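Local coordinates for protein 5-carboxyvanillate decarboxylase (Sphingomonas paucimobilis, PDB 4NG3) that binds manganese and probably removes a carboxyl group from 5-carboxyvanillate as a metal-dependent decarboxylase, at residues 269-274 and 292-297; 168-173 and 222-227. All coordinates share one frame; numbering follows the deposited sequence.

Interaction 1: residues 269-274 and 292-297; sequences ITTSGV and VMWAID. With MN (manganese (II) ion), chain I; 1DF (4-hydroxy-3-methoxy-5-nitrobenzoic acid), chain J.
Ile269 and Val292 pair in parallel on the last two strands of a (beta/alpha)8 barrel. They belong to a beta-alpha-beta unit whose connecting helix, 277-287, packs on both side chains. Ile269 CG1, held between its backbone N and carbonyl carbon (chi1 73°), lies alongside the valine, with Ile269 CG1 4.0 Å from Val292 CG2. The neighbouring Met293 ties the backbones together: its N donates to Ile269 O at 2.8 Å, and its O accepts a weak, bent bond (129°) from Thr271 N. Its side chain is on the other face, against helix 317-331.

Past the strand ends Thr271 takes over. The side chains of Thr271 and Val292 cross at about a right angle, with Thr271 CG2 4.0 Å from Val292 CG1, while Thr271 OG1 receives a weak bond from Ala295 N at 3.4 Å. A water 2.9 Å from Thr271 OG1 also bonds Thr271 O and Ala295 O. With an alanine in place of Thr271, Ala295 N would probably lose its weak acceptor OG1 and a gap would open beside Val292 CG1. Segment 292-297 then runs on to the metal site, where Asp297 OD2 is hydrogen-bonded to His227 and Asp297 OD1 binds manganese at 2.2 Å.

Interaction 2: residues 168-173 and 222-227; sequences GLALYI and KIVLGH. With 1DF (4-hydroxy-3-methoxy-5-nitrobenzoic acid), chain J.
Leu171 N donates to Lys222 O at 2.8 Å with an almost linear N-H...O angle of 174°, the first of three backbone bonds that join these parallel barrel strands. Val224 N returns a bond to Leu171 O, and Ile173 N closes the ladder on Val224 O at 2.9 Å. Where strand 223-225 ends, a water accepts from Gly226 N and donates to Ile173 O. His227 meets the ligand in the plane of its ring: NE2 donates to nitro oxygen O11 of the bound nitrobenzoate at 3.1 Å and more weakly to O22, sharing its hydrogen with Asp297 OD2, while ND1 pairs with Glu230.

On the face carrying Tyr172 and Val224, Val224 CG1 sits over the phenol ring, 3.8 Å from its centroid and 19° off the normal, a CH-pi contact. Tyr172 CG, opposite the backbone N and beside the carbonyl carbon (chi1 -157°), carries the ring toward Gly226, and Tyr172 OH packs directly on Gly226 CA at 3.3 Å. The other face is aliphatic: Leu171 CD2 lies 4.0 Å from Ile223 CD1, side by side, and the side chains of Ile173 and Ile223 cross, Ile173 CD1 touching Ile223 CG2. Helix 197-211 covers Ile173 and Leu225 from outside. Tyr172 OH, hydrogen-bonded to the manganese ligand Glu8 and to Thr270, is thus a second-shell group whose position the CH-pi contact is likely to fix, while His227 contacts the ligand directly.

How the interactions relate
Interaction 2 closes before interaction 1 opens along the chain, and the two centres lie 12 Å apart in the same parallel barrel sheet. Strands 223-225 and 267-270 are neighbours there, so the four segments follow one another as strands five to eight. Thr270 makes the junction: its N lies 2.9 Å from Leu225 O, a probable backbone bond of the sheet, and its OG1 lies 2.8 Å from Tyr172 OH, probably hydrogen-bonded inside the barrel. Both contacts also end at the same bound nitrobenzoate, through Asp297 near its nitro group and through His227, consistent with an active site built at the C-terminal ends of the strands.

Interaction 1: residues 269-274 and 292-297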
# COMPACT_ATOMS: atom_id res chain seq x y z
N ILE A 269 -0.64 -15.92 3.01
CA ILE A 269 -0.41 -14.76 3.88
C ILE A 269 -0.53 -15.14 5.36
O ILE A 269 -1.08 -16.17 5.70
CB ILE A 269 -1.39 -13.60 3.59
CG1 ILE A 269 -2.80 -13.93 4.10
CG2 ILE A 269 -1.41 -13.27 2.09
CD1 ILE A 269 -3.73 -12.72 4.07
N THR A 270 0.04 -14.30 6.22
CA THR A 270 -0.19 -14.45 7.66
C THR A 270 -0.84 -13.19 8.23
O THR A 270 -0.87 -12.14 7.59
CB THR A 270 1.11 -14.75 8.44
OG1 THR A 270 1.79 -13.53 8.78
CG2 THR A 270 2.02 -15.68 7.64
N THR A 271 -1.35 -13.30 9.46
CA THR A 271 -2.08 -12.23 10.11
C THR A 271 -1.21 -11.42 11.08
O THR A 271 -1.74 -10.69 11.92
CB THR A 271 -3.28 -12.78 10.89
OG1 THR A 271 -2.81 -13.62 11.96
CG2 THR A 271 -4.20 -13.59 9.97
N SER A 272 0.10 -11.56 10.99
CA SER A 272 0.99 -10.85 11.90
C SER A 272 0.70 -9.35 11.93
O SER A 272 0.64 -8.70 10.89
CB SER A 272 2.45 -11.08 11.54
OG SER A 272 2.68 -10.81 10.17
N GLY A 273 0.47 -8.82 13.13
CA GLY A 273 0.27 -7.39 13.30
C GLY A 273 -0.99 -6.82 12.69
O GLY A 273 -1.15 -5.59 12.62
N VAL A 274 -1.89 -7.69 12.24
CA VAL A 274 -3.19 -7.24 11.72
C VAL A 274 -4.28 -8.04 12.41
O VAL A 274 -4.88 -8.95 11.82
CB VAL A 274 -3.30 -7.38 10.18
CG1 VAL A 274 -4.64 -6.79 9.67
CG2 VAL A 274 -2.13 -6.70 9.50
N VAL A 292 -4.47 -18.53 4.32
CA VAL A 292 -4.27 -17.60 5.43
C VAL A 292 -3.77 -18.30 6.70
O VAL A 292 -4.35 -19.29 7.13
CB VAL A 292 -5.57 -16.80 5.74
CG1 VAL A 292 -5.28 -15.73 6.79
CG2 VAL A 292 -6.13 -16.16 4.47
N MET A 293 -2.68 -17.79 7.28
CA MET A 293 -2.09 -18.38 8.49
C MET A 293 -2.03 -17.38 9.62
O MET A 293 -1.84 -16.19 9.40
CB MET A 293 -0.67 -18.87 8.20
CG MET A 293 -0.61 -20.07 7.27
SD MET A 293 1.08 -20.53 6.82
CE MET A 293 1.42 -19.30 5.55
N TRP A 294 -2.18 -17.88 10.83
CA TRP A 294 -2.10 -17.04 12.01
C TRP A 294 -0.64 -16.82 12.39
O TRP A 294 0.20 -17.70 12.17
CB TRP A 294 -2.85 -17.72 13.15
CG TRP A 294 -2.75 -17.02 14.46
CD1 TRP A 294 -3.35 -15.84 14.80
CD2 TRP A 294 -2.00 -17.44 15.61
NE1 TRP A 294 -3.02 -15.50 16.09
CE2 TRP A 294 -2.19 -16.46 16.61
CE3 TRP A 294 -1.17 -18.54 15.88
CZ2 TRP A 294 -1.60 -16.55 17.86
CZ3 TRP A 294 -0.59 -18.63 17.13
CH2 TRP A 294 -0.80 -17.65 18.11
N ALA A 295 -0.34 -15.66 12.96
CA ALA A 295 0.97 -15.39 13.53
C ALA A 295 0.83 -14.38 14.65
O ALA A 295 -0.21 -13.74 14.79
CB ALA A 295 1.92 -14.87 12.46
N ILE A 296 1.90 -14.21 15.43
CA ILE A 296 1.90 -13.26 16.53
C ILE A 296 2.77 -12.06 16.22
O ILE A 296 2.37 -10.93 16.50
CB ILE A 296 2.44 -13.88 17.84
CG1 ILE A 296 1.56 -15.04 18.29
CG2 ILE A 296 2.55 -12.81 18.97
CD1 ILE A 296 2.19 -15.87 19.39
N ASP A 297 3.94 -12.32 15.63
CA ASP A 297 5.00 -11.31 15.45
C ASP A 297 5.70 -10.99 16.79
O ASP A 297 6.12 -9.85 17.02
CB ASP A 297 4.44 -10.02 14.81
CG ASP A 297 5.37 -9.41 13.76
OD1 ASP A 297 6.59 -9.69 13.79
OD2 ASP A 297 4.86 -8.63 12.92
MN MN I . 7.95 -9.35 12.03
C1 1DF J . 9.21 -4.34 14.32
CO1 1DF J . 8.05 -4.94 13.81
CO2 1DF J . 10.45 -4.91 14.07
CM1 1DF J . 8.15 -6.11 13.06
CM2 1DF J . 10.54 -6.07 13.33
OM 1DF J . 11.74 -6.68 13.05
CZ 1DF J . 9.40 -6.67 12.83
CC 1DF J . 9.19 -3.09 15.12
CV 1DF J . 12.94 -5.99 13.07
O1 1DF J . 8.14 -2.73 15.71
O2 1DF J . 10.24 -2.40 15.20
O3 1DF J . 9.52 -7.99 12.49
N 1DF J . 7.05 -6.58 12.27
O11 1DF J . 7.11 -7.73 11.64
O22 1DF J . 5.97 -5.87 12.18
O HOH W 1 -2.32 -12.16 14.37
O HOH W 2 -0.09 -10.09 15.52
O HOH W 3 8.84 -11.14 13.01

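Interaction 2: residues 168-173 and 222-227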
# COMPACT_ATOMS: atom_id res chain seq x y z
N GLY A 168 11.74 -26.88 -2.61
CA GLY A 168 10.38 -27.10 -2.17
C GLY A 168 10.05 -26.36 -0.89
O GLY A 168 8.94 -26.44 -0.39
N LEU A 169 11.03 -25.64 -0.34
CA LEU A 169 10.79 -24.81 0.84
C LEU A 169 10.04 -23.52 0.48
O LEU A 169 10.37 -22.85 -0.51
CB LEU A 169 12.11 -24.45 1.52
CG LEU A 169 12.94 -25.62 2.05
CD1 LEU A 169 14.23 -25.11 2.67
CD2 LEU A 169 12.12 -26.43 3.06
N ALA A 170 9.05 -23.17 1.29
CA ALA A 170 8.37 -21.89 1.14
C ALA A 170 9.27 -20.76 1.65
O ALA A 170 10.05 -20.94 2.58
CB ALA A 170 7.02 -21.90 1.88
N LEU A 171 9.17 -19.60 1.01
CA LEU A 171 10.00 -18.45 1.39
C LEU A 171 9.11 -17.36 1.98
O LEU A 171 8.27 -16.82 1.29
CB LEU A 171 10.76 -17.88 0.18
CG LEU A 171 11.47 -16.54 0.46
CD1 LEU A 171 12.68 -16.72 1.39
CD2 LEU A 171 11.86 -15.81 -0.84
N TYR A 172 9.33 -17.05 3.25
CA TYR A 172 8.64 -15.95 3.92
C TYR A 172 9.43 -14.71 3.59
O TYR A 172 10.60 -14.60 3.98
CB TYR A 172 8.66 -16.20 5.44
CG TYR A 172 7.57 -15.51 6.23
CD1 TYR A 172 7.36 -14.13 6.13
CD2 TYR A 172 6.74 -16.23 7.08
CE1 TYR A 172 6.35 -13.50 6.84
CE2 TYR A 172 5.74 -15.61 7.80
CZ TYR A 172 5.55 -14.25 7.68
OH TYR A 172 4.54 -13.64 8.41
N ILE A 173 8.83 -13.79 2.83
CA ILE A 173 9.47 -12.50 2.60
C ILE A 173 8.98 -11.53 3.66
O ILE A 173 7.86 -11.01 3.58
CB ILE A 173 9.21 -11.94 1.18
CG1 ILE A 173 9.76 -12.91 0.13
CG2 ILE A 173 9.89 -10.57 1.04
CD1 ILE A 173 9.69 -12.41 -1.30
N LYS A 222 6.73 -20.98 -3.58
CA LYS A 222 5.73 -20.53 -2.62
C LYS A 222 6.30 -19.39 -1.79
O LYS A 222 7.34 -19.53 -1.14
CB LYS A 222 5.25 -21.68 -1.73
CG LYS A 222 4.15 -21.29 -0.75
CD LYS A 222 2.79 -21.09 -1.44
CE LYS A 222 2.19 -22.43 -1.88
NZ LYS A 222 1.04 -22.29 -2.85
N ILE A 223 5.62 -18.25 -1.82
CA ILE A 223 6.03 -17.08 -1.07
C ILE A 223 5.00 -16.84 0.03
O ILE A 223 3.81 -17.06 -0.16
CB ILE A 223 6.11 -15.82 -1.96
CG1 ILE A 223 6.97 -16.08 -3.20
CG2 ILE A 223 6.65 -14.61 -1.19
CD1 ILE A 223 8.42 -16.43 -2.88
N VAL A 224 5.48 -16.42 1.20
CA VAL A 224 4.59 -16.08 2.30
C VAL A 224 4.84 -14.64 2.69
O VAL A 224 6.00 -14.23 2.83
CB VAL A 224 4.83 -17.01 3.53
CG1 VAL A 224 4.02 -16.51 4.73
CG2 VAL A 224 4.48 -18.44 3.20
N LEU A 225 3.76 -13.88 2.85
CA LEU A 225 3.83 -12.48 3.26
C LEU A 225 3.05 -12.29 4.55
O LEU A 225 1.91 -12.76 4.67
CB LEU A 225 3.23 -11.57 2.19
CG LEU A 225 3.87 -11.50 0.81
CD1 LEU A 225 3.08 -10.52 -0.07
CD2 LEU A 225 5.30 -11.05 0.97
N GLY A 226 3.63 -11.59 5.52
CA GLY A 226 2.93 -11.31 6.75
C GLY A 226 2.06 -10.06 6.64
O GLY A 226 1.86 -9.53 5.55
N HIS A 227 1.55 -9.60 7.78
CA HIS A 227 0.78 -8.35 7.85
C HIS A 227 -0.39 -8.34 6.88
O HIS A 227 -0.62 -7.37 6.15
CB HIS A 227 1.74 -7.17 7.68
CG HIS A 227 3.01 -7.37 8.45
ND1 HIS A 227 4.22 -7.61 7.84
CD2 HIS A 227 3.23 -7.49 9.78
CE1 HIS A 227 5.14 -7.82 8.76
NE2 HIS A 227 4.57 -7.74 9.95
C1 1DF J . 9.21 -4.34 14.32
CO1 1DF J . 8.05 -4.94 13.81
CO2 1DF J . 10.45 -4.91 14.07
CM1 1DF J . 8.15 -6.11 13.06
CM2 1DF J . 10.54 -6.07 13.33
OM 1DF J . 11.74 -6.68 13.05
CZ 1DF J . 9.40 -6.67 12.83
CC 1DF J . 9.19 -3.09 15.12
CV 1DF J . 12.94 -5.99 13.07
O1 1DF J . 8.14 -2.73 15.71
O2 1DF J . 10.24 -2.40 15.20
O3 1DF J . 9.52 -7.99 12.49
N 1DF J . 7.05 -6.58 12.27
O11 1DF J . 7.11 -7.73 11.64
O22 1DF J . 5.97 -5.87 12.18
O HOH W 4 9.10 -22.54 -2.86
O HOH W 5 5.82 -10.05 5.15